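Local coordinates for mannan endo-1,6-alpha-mannosidase (PDB 6RY0), which probably cleaves alpha-1,6-mannosidic linkages as a family 76 glycosidase, acting as a transglycosidase in the transfer of GPI-anchored glycoproteins into the fungal cell wall, at residues Val304-Ile307 with Pro308-Gly311. Sequence-based numbering, arbitrary orientation.
Sequences VFEI and PCEG
E310 lies stretched beneath the ring of F305, its carboxylate stacked on one face with the two planes only 18° apart. CD2 of F305 is 3.6 Å from CD of E310, while CB of E310 sits over the same face, offset toward the rim, in a CH-pi contact 4.0 Å from the ring centroid. With CG anti to the backbone N (chi1 -173°) and the chain extended beyond it, the acid runs back along the preceding segment. There E310 OE1 takes an almost straight bond from E306 N (2.9 Å, 172°), received on its anti side but out of the carboxylate plane. The same oxygen forms a salt bridge with K324 of helix 323-337, and OE2 accepts from a water that also donates to V304 O. A glutamine in place of E310 would probably leave K324 without its countercharge. The carbonyl of E306 closes the turn, E306 O accepting from both C309 N (3.0 Å) and E310 N (2.9 Å). E306 sends its own carboxylate elsewhere, to S261, and its CG packs 3.8 Å from SG of C309, which is disulfide-bonded to C316. E306 and E310 are tied twice, backbone to side chain and backbone to backbone, in a type I beta turn over E306-C309 that E310 N extends to an alpha-turn, within the disulfide-linked loop between the 299-304 hairpin and helix 323-337 of the family 76 (alpha/alpha)6 barrel.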
loop_
_atom_site.group_PDB
_atom_site.type_symbol
_atom_site.label_atom_id
_atom_site.label_comp_id
_atom_site.label_asym_id
_atom_site.label_seq_id
_atom_site.Cartn_x
_atom_site.Cartn_y
_atom_site.Cartn_z
ATOM N N VAL A 304 -3.880 -8.115 14.229
ATOM C CA VAL A 304 -4.095 -8.368 12.810
ATOM C C VAL A 304 -3.557 -9.761 12.434
ATOM O O VAL A 304 -2.498 -10.189 12.905
ATOM C CB VAL A 304 -3.429 -7.271 11.971
ATOM C CG1 VAL A 304 -1.938 -7.298 12.149
ATOM C CG2 VAL A 304 -3.848 -7.363 10.517
ATOM N N PHE A 305 -4.268 -10.442 11.549
ATOM C CA PHE A 305 -4.009 -11.832 11.233
ATOM C C PHE A 305 -4.297 -12.038 9.748
ATOM O O PHE A 305 -5.412 -11.725 9.285
ATOM C CB PHE A 305 -4.886 -12.731 12.113
ATOM C CG PHE A 305 -4.552 -14.169 12.038
ATOM C CD1 PHE A 305 -5.096 -14.967 11.089
ATOM C CD2 PHE A 305 -3.663 -14.730 12.949
ATOM C CE1 PHE A 305 -4.769 -16.336 11.066
ATOM C CE2 PHE A 305 -3.368 -16.062 12.944
ATOM C CZ PHE A 305 -3.889 -16.849 12.000
ATOM N N GLU A 306 -3.346 -12.596 9.024
ATOM C CA GLU A 306 -3.485 -12.750 7.571
ATOM C C GLU A 306 -4.231 -14.045 7.270
ATOM O O GLU A 306 -3.626 -15.095 7.034
ATOM C CB GLU A 306 -2.126 -12.679 6.878
ATOM C CG GLU A 306 -2.238 -12.408 5.393
ATOM C CD GLU A 306 -2.990 -11.116 5.119
ATOM O OE1 GLU A 306 -2.549 -10.084 5.678
ATOM O OE2 GLU A 306 -4.003 -11.149 4.401
ATOM N N ILE A 307 -5.567 -13.970 7.311
ATOM C CA ILE A 307 -6.394 -15.180 7.346
ATOM C C ILE A 307 -6.094 -16.202 6.237
ATOM O O ILE A 307 -6.216 -17.370 6.544
ATOM C CB ILE A 307 -7.893 -14.953 7.689
ATOM C CG1 ILE A 307 -8.480 -14.021 6.684
ATOM C CG2 ILE A 307 -8.102 -14.427 9.120
ATOM C CD1 ILE A 307 -9.884 -13.480 7.005
ATOM N N PRO A 308 -5.740 -15.822 4.988
ATOM C CA PRO A 308 -5.543 -16.897 4.013
ATOM C C PRO A 308 -4.308 -17.737 4.212
ATOM O O PRO A 308 -4.235 -18.792 3.587
ATOM C CB PRO A 308 -5.462 -16.157 2.672
ATOM C CG PRO A 308 -6.159 -14.837 2.932
ATOM C CD PRO A 308 -5.723 -14.503 4.328
ATOM N N CYS A 309 -3.342 -17.298 5.005
ATOM C CA CYS A 309 -2.072 -18.013 5.091
ATOM C C CYS A 309 -1.481 -18.160 6.464
ATOM O O CYS A 309 -0.705 -19.076 6.660
ATOM C CB CYS A 309 -1.059 -17.409 4.112
ATOM S SG CYS A 309 -0.523 -15.723 4.495
ATOM N N GLU A 310 -1.802 -17.307 7.423
ATOM C CA GLU A 310 -1.064 -17.255 8.678
ATOM C C GLU A 310 -1.386 -18.412 9.626
ATOM O O GLU A 310 -0.671 -18.624 10.595
ATOM C CB GLU A 310 -1.314 -15.901 9.349
ATOM C CG GLU A 310 -0.479 -15.658 10.579
ATOM C CD GLU A 310 -0.538 -14.239 11.133
ATOM O OE1 GLU A 310 -0.947 -13.292 10.428
ATOM O OE2 GLU A 310 -0.119 -14.076 12.304
ATOM N N GLY A 311 -2.448 -19.159 9.358
ATOM C CA GLY A 311 -2.866 -20.199 10.278
ATOM C C GLY A 311 -1.889 -21.303 10.529
ATOM O O GLY A 311 -2.005 -22.059 11.525
HETATM O O HOH W 1 -0.490 -11.856 13.646
HETATM O O HOH W 2 -4.450 -19.359 7.342
#